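Local coordinates for protein omega transaminase (Pseudomonas sp., PDB 5LHA) that probably catalyses the cofactor-dependent transfer of an amino group from an amine to a carbonyl acceptor, its cofactor here being in the pyridoxamine phosphate form, at residues A17-W22 with P31-T36; A116-S121 with A304-Q309; A204-C209 with A244-R249. All coordinates share one frame; numbering follows the deposited sequence.

Contact 1: A17-W22 with P31-T36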
ATOM      1  N   ALA A  17     -27.181 -23.984  26.469  1.00 45.55           N
ATOM      2  CA  ALA A  17     -27.504 -22.725  25.799  1.00 42.25           C
ATOM      3  C   ALA A  17     -26.841 -22.621  24.422  1.00 38.44           C
ATOM      4  O   ALA A  17     -25.708 -23.071  24.212  1.00 35.86           O
ATOM      5  CB  ALA A  17     -27.077 -21.540  26.669  1.00 42.42           C
ATOM      6  N   GLU A  18     -27.557 -21.999  23.484  1.00 36.19           N
ATOM      7  CA  GLU A  18     -27.013 -21.763  22.156  1.00 36.14           C
ATOM      8  C   GLU A  18     -26.112 -20.532  22.149  1.00 32.92           C
ATOM      9  O   GLU A  18     -26.345 -19.553  22.863  1.00 30.82           O
ATOM     10  CB  GLU A  18     -28.122 -21.625  21.114  1.00 40.02           C
ATOM     11  CG  GLU A  18     -27.582 -21.544  19.699  1.00 46.02           C
ATOM     12  CD  GLU A  18     -26.730 -22.751  19.338  1.00 54.12           C
ATOM     13  OE1 GLU A  18     -27.017 -23.862  19.849  1.00 58.45           O
ATOM     14  OE2 GLU A  18     -25.759 -22.584  18.566  1.00 56.01           O
ATOM     15  N   LYS A  19     -25.080 -20.589  21.312  1.00 31.01           N
ATOM     16  CA  LYS A  19     -23.992 -19.618  21.299  1.00 26.85           C
ATOM     17  C   LYS A  19     -24.177 -18.642  20.135  1.00 23.56           C
ATOM     18  O   LYS A  19     -24.067 -19.025  18.969  1.00 19.52           O
ATOM     19  CB  LYS A  19     -22.661 -20.357  21.213  1.00 26.31           C
ATOM     20  CG  LYS A  19     -21.446 -19.515  21.527  1.00 27.06           C
ATOM     21  CD  LYS A  19     -20.176 -20.344  21.433  1.00 26.84           C
ATOM     22  CE  LYS A  19     -20.117 -21.343  22.572  1.00 26.74           C
ATOM     23  NZ  LYS A  19     -18.885 -22.198  22.555  1.00 27.53           N
ATOM     24  N   LYS A  20     -24.514 -17.392  20.453  1.00 24.81           N
ATOM     25  CA  LYS A  20     -24.732 -16.353  19.454  1.00 24.97           C
ATOM     26  C   LYS A  20     -23.557 -15.383  19.343  1.00 24.92           C
ATOM     27  O   LYS A  20     -23.644 -14.394  18.608  1.00 23.41           O
ATOM     28  CB  LYS A  20     -26.008 -15.573  19.781  1.00 26.25           C
ATOM     29  CG  LYS A  20     -27.252 -16.427  19.914  1.00 27.43           C
ATOM     30  CD  LYS A  20     -27.576 -17.171  18.634  1.00 30.80           C
ATOM     31  CE  LYS A  20     -29.091 -17.262  18.425  1.00 32.02           C
ATOM     32  NZ  LYS A  20     -29.813 -17.746  19.634  1.00 31.68           N
ATOM     33  N   PHE A  21     -22.459 -15.645  20.038  1.00 23.97           N
ATOM     34  CA  PHE A  21     -21.270 -14.822  19.933  1.00 24.38           C
ATOM     35  C   PHE A  21     -20.106 -15.671  19.443  1.00 22.40           C
ATOM     36  O   PHE A  21     -20.146 -16.907  19.484  1.00 21.09           O
ATOM     37  CB  PHE A  21     -20.919 -14.149  21.268  1.00 23.71           C
ATOM     38  CG  PHE A  21     -20.635 -15.112  22.378  1.00 25.59           C
ATOM     39  CD1 PHE A  21     -19.352 -15.602  22.582  1.00 26.79           C
ATOM     40  CD2 PHE A  21     -21.650 -15.520  23.231  1.00 27.47           C
ATOM     41  CE1 PHE A  21     -19.093 -16.496  23.606  1.00 28.61           C
ATOM     42  CE2 PHE A  21     -21.400 -16.408  24.260  1.00 27.95           C
ATOM     43  CZ  PHE A  21     -20.119 -16.896  24.453  1.00 29.05           C
ATOM     44  N   TRP A  22     -19.070 -14.977  18.979  1.00 22.08           N
ATOM     45  CA  TRP A  22     -17.843 -15.593  18.493  1.00 18.06           C
ATOM     46  C   TRP A  22     -16.720 -15.478  19.521  1.00 15.60           C
ATOM     47  O   TRP A  22     -16.399 -14.376  19.981  1.00 17.62           O
ATOM     48  CB  TRP A  22     -17.420 -14.950  17.173  1.00 17.80           C
ATOM     49  CG  TRP A  22     -18.078 -15.557  15.984  1.00 17.10           C
ATOM     50  CD1 TRP A  22     -18.570 -16.830  15.889  1.00 15.93           C
ATOM     51  CD2 TRP A  22     -18.275 -14.953  14.692  1.00 17.24           C
ATOM     52  NE1 TRP A  22     -19.077 -17.049  14.630  1.00 18.25           N
ATOM     53  CE2 TRP A  22     -18.901 -15.920  13.873  1.00 18.23           C
ATOM     54  CE3 TRP A  22     -17.979 -13.698  14.149  1.00 17.51           C
ATOM     55  CZ2 TRP A  22     -19.245 -15.672  12.542  1.00 17.19           C
ATOM     56  CZ3 TRP A  22     -18.326 -13.452  12.808  1.00 17.48           C
ATOM     57  CH2 TRP A  22     -18.956 -14.438  12.032  1.00 15.43           C
ATOM     58  N   PRO A  31     -18.057 -29.263  15.298  1.00 41.03           N
ATOM     59  CA  PRO A  31     -18.738 -29.139  16.587  1.00 38.87           C
ATOM     60  C   PRO A  31     -17.907 -28.439  17.654  1.00 37.02           C
ATOM     61  O   PRO A  31     -18.407 -28.226  18.754  1.00 33.97           O
ATOM     62  CB  PRO A  31     -18.989 -30.593  16.969  1.00 40.41           C
ATOM     63  CG  PRO A  31     -17.839 -31.348  16.350  1.00 41.79           C
ATOM     64  CD  PRO A  31     -17.337 -30.546  15.176  1.00 41.89           C
ATOM     65  N   HIS A  32     -16.655 -28.102  17.336  1.00 39.21           N
ATOM     66  CA  HIS A  32     -15.787 -27.468  18.325  1.00 42.76           C
ATOM     67  C   HIS A  32     -16.389 -26.181  18.872  1.00 42.99           C
ATOM     68  O   HIS A  32     -16.192 -25.859  20.047  1.00 44.61           O
ATOM     69  CB  HIS A  32     -14.410 -27.193  17.725  1.00 42.62           C
ATOM     70  CG  HIS A  32     -13.511 -26.402  18.619  1.00 44.66           C
ATOM     71  ND1 HIS A  32     -12.746 -26.985  19.607  1.00 45.99           N
ATOM     72  CD2 HIS A  32     -13.237 -25.076  18.666  1.00 45.62           C
ATOM     73  CE1 HIS A  32     -12.046 -26.051  20.228  1.00 46.17           C
ATOM     74  NE2 HIS A  32     -12.327 -24.883  19.678  1.00 45.30           N
ATOM     75  N   ARG A  33     -17.132 -25.443  18.047  1.00 42.04           N
ATOM     76  CA  ARG A  33     -17.635 -24.145  18.485  1.00 42.56           C
ATOM     77  C   ARG A  33     -18.549 -24.282  19.697  1.00 44.95           C
ATOM     78  O   ARG A  33     -18.646 -23.357  20.508  1.00 47.55           O
ATOM     79  CB  ARG A  33     -18.405 -23.454  17.363  1.00 40.89           C
ATOM     80  CG  ARG A  33     -18.648 -21.985  17.655  1.00 38.71           C
ATOM     81  CD  ARG A  33     -19.511 -21.341  16.601  1.00 36.20           C
ATOM     82  NE  ARG A  33     -20.858 -21.899  16.627  1.00 35.50           N
ATOM     83  CZ  ARG A  33     -21.841 -21.411  17.379  1.00 37.38           C
ATOM     84  NH1 ARG A  33     -21.618 -20.354  18.148  1.00 38.38           N
ATOM     85  NH2 ARG A  33     -23.043 -21.967  17.357  1.00 37.70           N
ATOM     86  N   ASP A  34     -19.222 -25.427  19.837  1.00 45.04           N
ATOM     87  CA  ASP A  34     -20.249 -25.642  20.854  1.00 46.91           C
ATOM     88  C   ASP A  34     -19.694 -26.097  22.197  1.00 45.00           C
ATOM     89  O   ASP A  34     -20.449 -26.136  23.176  1.00 46.35           O
ATOM     90  CB  ASP A  34     -21.268 -26.672  20.361  1.00 51.26           C
ATOM     91  CG  ASP A  34     -22.182 -26.122  19.285  1.00 55.07           C
ATOM     92  OD1 ASP A  34     -22.493 -24.915  19.321  1.00 55.72           O
ATOM     93  OD2 ASP A  34     -22.603 -26.905  18.411  1.00 57.36           O
ATOM     94  N   LYS A  35     -18.419 -26.463  22.268  1.00 39.67           N
ATOM     95  CA  LYS A  35     -17.779 -26.691  23.553  1.00 35.83           C
ATOM     96  C   LYS A  35     -17.537 -25.352  24.241  1.00 33.71           C
ATOM     97  O   LYS A  35     -17.170 -24.363  23.600  1.00 33.72           O
ATOM     98  CB  LYS A  35     -16.462 -27.446  23.365  1.00 34.25           C
ATOM     99  CG  LYS A  35     -15.785 -27.852  24.662  1.00 33.87           C
ATOM    100  CD  LYS A  35     -14.273 -27.679  24.581  1.00 32.22           C
ATOM    101  CE  LYS A  35     -13.849 -26.210  24.624  1.00 30.03           C
ATOM    102  NZ  LYS A  35     -13.832 -25.672  26.020  1.00 28.70           N
ATOM    103  N   THR A  36     -17.776 -25.310  25.549  1.00 32.18           N
ATOM    104  CA  THR A  36     -17.558 -24.084  26.311  1.00 28.31           C
ATOM    105  C   THR A  36     -17.268 -24.454  27.755  1.00 26.77           C
ATOM    106  O   THR A  36     -17.921 -25.344  28.309  1.00 25.78           O
ATOM    107  CB  THR A  36     -18.768 -23.131  26.267  1.00 26.86           C
ATOM    108  OG1 THR A  36     -19.409 -23.183  24.986  1.00 26.86           O
ATOM    109  CG2 THR A  36     -18.318 -21.700  26.538  1.00 25.00           C
TER
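The guanidinium of Arg33 receives segment 17-22 along its edge: Glu18 OE2 and Phe21 O lie near its plane, while Lys19 O is tilted 17° from it. Within 17-22, Lys19 CG rests over the centre of one face of the Phe21 ring, which meets Phe100 of the second subunit edge to face. Arg33 NH1 donates to Lys19 O at 2.9 Å, coming from above the carbonyl plane. Glu18 OE2 forms a salt bridge with Arg33 NH2 (3.0 Å), the hydrogen bond in it weak and the two planes turned 51° apart. Lys19 slides past Arg33 in the opposite direction; its chain is extended up to a bend at chi3 (-70°), which brings NZ tip to tip with Thr36 OG1, 2.7 Å away. NZ also bonds to Arg33 O, at a doubtfully short distance, and to His23. With a leucine in place of Arg33, Lys19 O would probably lose its donor and Glu18 OE2 would be left 4.1 Å from Asp34 OD1 without the cation they share. The buried ammonium thus has uncharged partners, whereas the guanidinium probably offsets two carboxylates, Asp34 OD1 from well out of its plane by charge alone, where both loops meet the second subunit.

Contact 2: A116-S121 with A304-Q309; sequences ARVLFS and ATLFNQ
A chi1 of -169° puts CG1 of Val118 anti to its backbone N, toward Phe120 and Ala304, and leaves CG2 beside that N, where it meets Leu306 CG at 3.9 Å. Leu306, with its own CG anti to the carbonyl carbon (chi1 -78°), runs alongside Val118 on the same face of the sheet, as the two form a directly opposed pair. Val118 CG1 sits over the centre of the Phe120 ring and also touches Ala304 CB. On the other face of the sheet the edge of the Phe307 ring approaches Leu119, with CE1 3.9 Å from CB.

The strands run antiparallel, their axes at 158°. Arg117 with Phe307 and Leu119 with Thr305 are hydrogen-bonded pairs; Val118 with Leu306 and Phe120 with Ala304 are non-hydrogen-bonded ones. Leu119 N reaches Thr305 O at 2.8 Å, nearly along the C=O axis. At one end Phe307 O accepts two bonds, from Ala116 N (2.6 Å) and Arg117 N (3.0 Å), which makes a classic beta bulge. At the other end a water donates to Leu119 O and to Thr305 OG1 and bonds to Ser121 OG, whose side chain is about 8 Å from the bound cofactor; Thr305 OG1 bonds in addition to Ala127 O.

Strand 115-121 is the outermost strand, within this chain, of the seven-stranded sheet of the fold type I large domain, and 303-308, the one antiparallel member, joins it to 288-291 through bonds of Ala304 with Leu291 and Leu306 with Leu289. Helix 124-141 packs against Leu119, Thr305 and Phe307, while helix 97-109 covers Val118 and Phe120.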
ATOM      1  N   ALA A 116       5.161  12.697  29.439  1.00 28.94           N
ATOM      2  CA  ALA A 116       4.574  14.018  29.628  1.00 32.51           C
ATOM      3  C   ALA A 116       3.083  14.084  29.336  1.00 33.16           C
ATOM      4  O   ALA A 116       2.373  14.844  30.001  1.00 32.20           O
ATOM      5  CB  ALA A 116       5.299  15.054  28.758  1.00 34.26           C
ATOM      6  N   ARG A 117       2.587  13.306  28.372  1.00 33.48           N
ATOM      7  CA  ARG A 117       1.199  13.365  27.942  1.00 32.69           C
ATOM      8  C   ARG A 117       0.627  11.957  27.820  1.00 31.91           C
ATOM      9  O   ARG A 117       1.333  11.010  27.459  1.00 29.17           O
ATOM     10  CB  ARG A 117       1.067  14.092  26.597  1.00 32.47           C
ATOM     11  CG  ARG A 117       1.482  15.550  26.626  1.00 33.45           C
ATOM     12  CD  ARG A 117       0.420  16.412  27.283  1.00 35.70           C
ATOM     13  NE  ARG A 117       0.749  17.836  27.228  1.00 37.74           N
ATOM     14  CZ  ARG A 117       1.479  18.474  28.140  1.00 40.20           C
ATOM     15  NH1 ARG A 117       1.958  17.825  29.192  1.00 41.78           N
ATOM     16  NH2 ARG A 117       1.722  19.768  28.009  1.00 40.92           N
ATOM     17  N   VAL A 118      -0.668  11.837  28.120  1.00 31.39           N
ATOM     18  CA  VAL A 118      -1.410  10.587  28.006  1.00 30.17           C
ATOM     19  C   VAL A 118      -2.524  10.776  26.986  1.00 28.81           C
ATOM     20  O   VAL A 118      -3.214  11.803  26.999  1.00 26.55           O
ATOM     21  CB  VAL A 118      -2.014  10.139  29.351  1.00 29.70           C
ATOM     22  CG1 VAL A 118      -2.537   8.712  29.235  1.00 28.72           C
ATOM     23  CG2 VAL A 118      -1.015  10.275  30.492  1.00 30.39           C
ATOM     24  N   LEU A 119      -2.683   9.798  26.093  1.00 29.58           N
ATOM     25  CA  LEU A 119      -3.873   9.672  25.258  1.00 28.54           C
ATOM     26  C   LEU A 119      -4.593   8.396  25.679  1.00 28.10           C
ATOM     27  O   LEU A 119      -4.118   7.286  25.406  1.00 26.35           O
ATOM     28  CB  LEU A 119      -3.522   9.660  23.773  1.00 29.46           C
ATOM     29  CG  LEU A 119      -4.578  10.340  22.899  1.00 32.43           C
ATOM     30  CD1 LEU A 119      -4.010  10.650  21.534  1.00 34.16           C
ATOM     31  CD2 LEU A 119      -5.837   9.487  22.768  1.00 33.88           C
ATOM     32  N   PHE A 120      -5.748   8.563  26.324  1.00 29.98           N
ATOM     33  CA  PHE A 120      -6.490   7.461  26.916  1.00 28.37           C
ATOM     34  C   PHE A 120      -7.308   6.732  25.859  1.00 25.73           C
ATOM     35  O   PHE A 120      -7.658   7.275  24.808  1.00 22.78           O
ATOM     36  CB  PHE A 120      -7.420   7.969  28.026  1.00 29.09           C
ATOM     37  CG  PHE A 120      -6.707   8.337  29.303  1.00 30.60           C
ATOM     38  CD1 PHE A 120      -6.204   7.358  30.147  1.00 30.76           C
ATOM     39  CD2 PHE A 120      -6.507   9.668  29.640  1.00 30.16           C
ATOM     40  CE1 PHE A 120      -5.536   7.706  31.308  1.00 28.86           C
ATOM     41  CE2 PHE A 120      -5.840  10.010  30.796  1.00 28.69           C
ATOM     42  CZ  PHE A 120      -5.358   9.027  31.631  1.00 27.99           C
ATOM     43  N   SER A 121      -7.619   5.480  26.166  1.00 25.95           N
ATOM     44  CA  SER A 121      -8.376   4.617  25.276  1.00 25.17           C
ATOM     45  C   SER A 121      -8.995   3.515  26.130  1.00 24.75           C
ATOM     46  O   SER A 121      -9.143   3.681  27.347  1.00 26.45           O
ATOM     47  CB  SER A 121      -7.465   4.116  24.139  1.00 24.37           C
ATOM     48  OG  SER A 121      -6.407   3.305  24.632  1.00 21.30           O
ATOM     49  N   ALA A 304      -4.179   3.129  27.695  1.00 26.72           N
ATOM     50  CA  ALA A 304      -3.489   4.412  27.723  1.00 26.37           C
ATOM     51  C   ALA A 304      -2.209   4.344  26.909  1.00 25.39           C
ATOM     52  O   ALA A 304      -1.514   3.325  26.906  1.00 25.90           O
ATOM     53  CB  ALA A 304      -3.168   4.866  29.154  1.00 26.56           C
ATOM     54  N   THR A 305      -1.931   5.435  26.202  1.00 22.58           N
ATOM     55  CA  THR A 305      -0.664   5.646  25.519  1.00 22.49           C
ATOM     56  C   THR A 305      -0.020   6.899  26.093  1.00 23.61           C
ATOM     57  O   THR A 305      -0.620   7.978  26.052  1.00 24.13           O
ATOM     58  CB  THR A 305      -0.886   5.797  24.019  1.00 20.68           C
ATOM     59  OG1 THR A 305      -1.748   4.745  23.579  1.00 22.17           O
ATOM     60  CG2 THR A 305       0.452   5.693  23.265  1.00 17.75           C
ATOM     61  N   LEU A 306       1.186   6.759  26.635  1.00 24.60           N
ATOM     62  CA  LEU A 306       1.924   7.887  27.198  1.00 24.45           C
ATOM     63  C   LEU A 306       3.030   8.300  26.244  1.00 25.65           C
ATOM     64  O   LEU A 306       3.657   7.453  25.608  1.00 25.30           O
ATOM     65  CB  LEU A 306       2.536   7.550  28.559  1.00 23.22           C
ATOM     66  CG  LEU A 306       1.617   7.547  29.789  1.00 22.60           C
ATOM     67  CD1 LEU A 306       0.675   6.353  29.762  1.00 24.68           C
ATOM     68  CD2 LEU A 306       2.433   7.560  31.071  1.00 21.64           C
ATOM     69  N   PHE A 307       3.278   9.604  26.171  1.00 28.25           N
ATOM     70  CA  PHE A 307       4.275  10.187  25.285  1.00 28.61           C
ATOM     71  C   PHE A 307       5.230  11.032  26.107  1.00 30.45           C
ATOM     72  O   PHE A 307       4.813  11.736  27.030  1.00 32.05           O
ATOM     73  CB  PHE A 307       3.611  11.031  24.192  1.00 27.19           C
ATOM     74  CG  PHE A 307       2.569  10.275  23.406  1.00 28.11           C
ATOM     75  CD1 PHE A 307       1.280  10.127  23.891  1.00 26.87           C
ATOM     76  CD2 PHE A 307       2.893   9.700  22.186  1.00 29.04           C
ATOM     77  CE1 PHE A 307       0.326   9.413  23.176  1.00 27.46           C
ATOM     78  CE2 PHE A 307       1.940   8.985  21.461  1.00 29.94           C
ATOM     79  CZ  PHE A 307       0.661   8.846  21.955  1.00 29.63           C
ATOM     80  N   ASN A 308       6.514  10.951  25.778  1.00 31.32           N
ATOM     81  CA  ASN A 308       7.496  11.682  26.555  1.00 29.06           C
ATOM     82  C   ASN A 308       7.522  13.153  26.136  1.00 28.90           C
ATOM     83  O   ASN A 308       6.847  13.569  25.189  1.00 27.17           O
ATOM     84  CB  ASN A 308       8.868  11.007  26.437  1.00 28.38           C
ATOM     85  CG  ASN A 308       9.404  10.971  25.010  1.00 27.46           C
ATOM     86  OD1 ASN A 308       8.818  11.536  24.096  1.00 28.40           O
ATOM     87  ND2 ASN A 308      10.517  10.279  24.820  1.00 26.54           N
ATOM     88  N   GLN A 309       8.305  13.943  26.881  1.00 30.46           N
ATOM     89  CA  GLN A 309       8.385  15.383  26.650  1.00 30.53           C
ATOM     90  C   GLN A 309       8.872  15.694  25.242  1.00 28.65           C
ATOM     91  O   GLN A 309       8.375  16.625  24.601  1.00 28.24           O
ATOM     92  CB  GLN A 309       9.309  16.028  27.684  1.00 33.90           C
ATOM     93  CG  GLN A 309       9.164  17.541  27.832  1.00 37.88           C
ATOM     94  CD  GLN A 309       7.949  17.960  28.644  1.00 42.20           C
ATOM     95  OE1 GLN A 309       7.795  17.560  29.800  1.00 44.22           O
ATOM     96  NE2 GLN A 309       7.088  18.781  28.049  1.00 42.86           N
TER
HETATM   97  O   HOH W   1      -4.440   4.985  24.325  1.00 29.28           O

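Contact 3: A204-C209 with A244-R249; sequences ALTAHC and ADYWPR
Thr206 fills the tight part of this contact, pressing against the start of helix 246-256 where its CA comes 5.3 Å from that of Tyr246. Its two branches divide the work. CG2 touches Tyr246 CA at 3.6 Å and lies at the edge of the tyrosine ring, near its plane. OG1, placed beside the backbone N by a chi1 of -66°, lies 3.1 Å from Asp245 OD1 and is also within bonding range of Pro202 O in its own helix. Asp245 turns its carboxylate to the threonine with CG set between its backbone N and carbonyl carbon (chi1 50°), and both carboxylate oxygens lie within van der Waals range of Thr206 CB. One turn further on, Cys209 CB approaches the Tyr246 ring obliquely, 3.9 Å from CE1.

In the fold these are successive connecting helices of the parallel part of the large-domain sheet: helix 202-220 leads from strand 184-187 to 225-230, and helix 246-256 is the crossover of the beta-alpha-beta unit from 225-230 to 260-264.

The other side is looser and partly open to solvent. Arg249 extends past Thr206, its CD 4.0 Å from CG2, and bends at chi3 in a way that brings the guanidinium obliquely up to Ala207. There NH1 is 4.1 Å from the alanine CB, a van der Waals touch without directed polar bonding. On helix 202-220, His208 stacks on Trp197 and packs against Pro196 of the third subunit.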
ATOM      1  N   ALA A 204      26.004 -13.307  22.664  1.00 33.21           N
ATOM      2  CA  ALA A 204      26.163 -13.544  21.236  1.00 34.67           C
ATOM      3  C   ALA A 204      24.839 -13.414  20.491  1.00 34.79           C
ATOM      4  O   ALA A 204      24.825 -12.989  19.330  1.00 35.36           O
ATOM      5  CB  ALA A 204      26.782 -14.920  21.000  1.00 36.16           C
ATOM      6  N   LEU A 205      23.723 -13.771  21.136  1.00 34.23           N
ATOM      7  CA  LEU A 205      22.414 -13.681  20.488  1.00 33.59           C
ATOM      8  C   LEU A 205      21.946 -12.234  20.373  1.00 33.27           C
ATOM      9  O   LEU A 205      21.345 -11.847  19.365  1.00 34.96           O
ATOM     10  CB  LEU A 205      21.387 -14.524  21.251  1.00 31.33           C
ATOM     11  CG  LEU A 205      19.972 -14.625  20.673  1.00 29.30           C
ATOM     12  CD1 LEU A 205      19.964 -15.214  19.263  1.00 29.31           C
ATOM     13  CD2 LEU A 205      19.113 -15.457  21.588  1.00 29.27           C
ATOM     14  N   THR A 206      22.146 -11.441  21.424  1.00 33.40           N
ATOM     15  CA  THR A 206      21.856 -10.015  21.337  1.00 32.20           C
ATOM     16  C   THR A 206      22.639  -9.360  20.210  1.00 30.23           C
ATOM     17  O   THR A 206      22.086  -8.561  19.444  1.00 26.95           O
ATOM     18  CB  THR A 206      22.175  -9.334  22.665  1.00 33.13           C
ATOM     19  OG1 THR A 206      21.283  -9.816  23.674  1.00 33.86           O
ATOM     20  CG2 THR A 206      22.049  -7.815  22.548  1.00 33.11           C
ATOM     21  N   ALA A 207      23.929  -9.701  20.092  1.00 32.23           N
ATOM     22  CA  ALA A 207      24.790  -9.085  19.085  1.00 30.32           C
ATOM     23  C   ALA A 207      24.334  -9.418  17.667  1.00 29.49           C
ATOM     24  O   ALA A 207      24.342  -8.549  16.785  1.00 27.46           O
ATOM     25  CB  ALA A 207      26.238  -9.522  19.307  1.00 29.36           C
ATOM     26  N   HIS A 208      23.956 -10.676  17.424  1.00 31.86           N
ATOM     27  CA  HIS A 208      23.397 -11.061  16.132  1.00 32.92           C
ATOM     28  C   HIS A 208      22.166 -10.219  15.805  1.00 33.43           C
ATOM     29  O   HIS A 208      22.008  -9.732  14.678  1.00 33.72           O
ATOM     30  CB  HIS A 208      23.043 -12.550  16.133  1.00 33.22           C
ATOM     31  CG  HIS A 208      24.228 -13.459  16.026  1.00 34.39           C
ATOM     32  ND1 HIS A 208      25.157 -13.365  15.013  1.00 35.65           N
ATOM     33  CD2 HIS A 208      24.630 -14.486  16.812  1.00 35.41           C
ATOM     34  CE1 HIS A 208      26.082 -14.295  15.181  1.00 36.41           C
ATOM     35  NE2 HIS A 208      25.787 -14.986  16.268  1.00 36.27           N
ATOM     36  N   CYS A 209      21.278 -10.041  16.790  1.00 34.15           N
ATOM     37  CA  CYS A 209      20.014  -9.363  16.532  1.00 34.54           C
ATOM     38  C   CYS A 209      20.240  -7.880  16.255  1.00 37.21           C
ATOM     39  O   CYS A 209      19.675  -7.325  15.304  1.00 37.05           O
ATOM     40  CB  CYS A 209      19.077  -9.551  17.727  1.00 33.79           C
ATOM     41  SG  CYS A 209      18.496 -11.251  17.967  1.00 32.95           S
ATOM     42  N   ALA A 244      19.552  -9.675  28.763  1.00 38.83           N
ATOM     43  CA  ALA A 244      19.516  -8.455  29.558  1.00 38.69           C
ATOM     44  C   ALA A 244      20.083  -7.253  28.817  1.00 37.98           C
ATOM     45  O   ALA A 244      19.679  -6.115  29.087  1.00 38.39           O
ATOM     46  CB  ALA A 244      20.279  -8.664  30.857  1.00 40.58           C
ATOM     47  N   ASP A 245      21.041  -7.466  27.922  1.00 37.65           N
ATOM     48  CA  ASP A 245      21.633  -6.365  27.178  1.00 39.07           C
ATOM     49  C   ASP A 245      20.886  -6.031  25.888  1.00 36.12           C
ATOM     50  O   ASP A 245      21.278  -5.090  25.192  1.00 36.53           O
ATOM     51  CB  ASP A 245      23.105  -6.671  26.876  1.00 44.84           C
ATOM     52  CG  ASP A 245      23.299  -8.041  26.258  1.00 50.05           C
ATOM     53  OD1 ASP A 245      22.385  -8.885  26.381  1.00 51.31           O
ATOM     54  OD2 ASP A 245      24.360  -8.271  25.641  1.00 52.84           O
ATOM     55  N   TYR A 246      19.833  -6.775  25.541  1.00 34.16           N
ATOM     56  CA  TYR A 246      19.145  -6.523  24.276  1.00 35.33           C
ATOM     57  C   TYR A 246      18.427  -5.174  24.266  1.00 33.44           C
ATOM     58  O   TYR A 246      18.599  -4.380  23.333  1.00 30.98           O
ATOM     59  CB  TYR A 246      18.164  -7.651  23.962  1.00 36.54           C
ATOM     60  CG  TYR A 246      17.393  -7.399  22.682  1.00 35.57           C
ATOM     61  CD1 TYR A 246      18.026  -7.457  21.446  1.00 33.82           C
ATOM     62  CD2 TYR A 246      16.034  -7.104  22.709  1.00 35.28           C
ATOM     63  CE1 TYR A 246      17.332  -7.227  20.271  1.00 32.41           C
ATOM     64  CE2 TYR A 246      15.330  -6.878  21.538  1.00 33.57           C
ATOM     65  CZ  TYR A 246      15.985  -6.942  20.324  1.00 32.73           C
ATOM     66  OH  TYR A 246      15.286  -6.716  19.159  1.00 31.72           O
ATOM     67  N   TRP A 247      17.570  -4.917  25.259  1.00 34.38           N
ATOM     68  CA  TRP A 247      16.803  -3.675  25.254  1.00 34.23           C
ATOM     69  C   TRP A 247      17.687  -2.437  25.411  1.00 34.71           C
ATOM     70  O   TRP A 247      17.426  -1.423  24.750  1.00 35.59           O
ATOM     71  CB  TRP A 247      15.705  -3.702  26.327  1.00 34.70           C
ATOM     72  CG  TRP A 247      14.409  -4.247  25.782  1.00 34.36           C
ATOM     73  CD1 TRP A 247      14.087  -5.562  25.588  1.00 33.49           C
ATOM     74  CD2 TRP A 247      13.290  -3.487  25.304  1.00 33.24           C
ATOM     75  NE1 TRP A 247      12.828  -5.665  25.042  1.00 32.80           N
ATOM     76  CE2 TRP A 247      12.320  -4.408  24.855  1.00 33.03           C
ATOM     77  CE3 TRP A 247      13.012  -2.120  25.220  1.00 31.76           C
ATOM     78  CZ2 TRP A 247      11.088  -4.004  24.340  1.00 32.76           C
ATOM     79  CZ3 TRP A 247      11.794  -1.721  24.708  1.00 31.32           C
ATOM     80  CH2 TRP A 247      10.847  -2.659  24.270  1.00 32.81           C
ATOM     81  N   PRO A 248      18.732  -2.459  26.250  1.00 35.77           N
ATOM     82  CA  PRO A 248      19.671  -1.321  26.240  1.00 37.42           C
ATOM     83  C   PRO A 248      20.323  -1.069  24.887  1.00 35.94           C
ATOM     84  O   PRO A 248      20.501   0.093  24.499  1.00 33.32           O
ATOM     85  CB  PRO A 248      20.698  -1.719  27.309  1.00 38.40           C
ATOM     86  CG  PRO A 248      19.910  -2.552  28.264  1.00 37.76           C
ATOM     87  CD  PRO A 248      18.967  -3.341  27.413  1.00 36.51           C
ATOM     88  N   ARG A 249      20.695  -2.119  24.155  1.00 36.66           N
ATOM     89  CA  ARG A 249      21.270  -1.912  22.830  1.00 36.72           C
ATOM     90  C   ARG A 249      20.209  -1.605  21.786  1.00 36.24           C
ATOM     91  O   ARG A 249      20.543  -1.100  20.709  1.00 34.58           O
ATOM     92  CB  ARG A 249      22.087  -3.131  22.411  1.00 37.23           C
ATOM     93  CG  ARG A 249      23.288  -3.395  23.303  1.00 37.45           C
ATOM     94  CD  ARG A 249      24.172  -4.476  22.718  1.00 37.52           C
ATOM     95  NE  ARG A 249      24.618  -4.128  21.368  1.00 37.29           N
ATOM     96  CZ  ARG A 249      25.537  -4.800  20.679  1.00 36.72           C
ATOM     97  NH1 ARG A 249      26.126  -5.869  21.207  1.00 35.02           N
ATOM     98  NH2 ARG A 249      25.869  -4.400  19.458  1.00 38.17           N
TER

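Along the chain, contact 1 is complete before contact 2 begins, while contact 3 falls between the two strands of contact 2. Contacts 2 and 3 serve the same seven-stranded sheet, one joining its edge strand within this chain, 115-121, to 303-308, the other pairing helices that connect its parallel strands; their centres are 28 Å apart. Contact 1 precedes strand 37-43 of the second sheet; its centre is 39 Å from that of contact 2 and, on the opposite side of the chain's centre from contact 3, 45 Å from it. Yet Phe21 and Trp22 of the second subunit pack on Phe120, Arg117 and Phe307, so the N-terminal segment of one subunit covers part of the other's large-domain sheet edge.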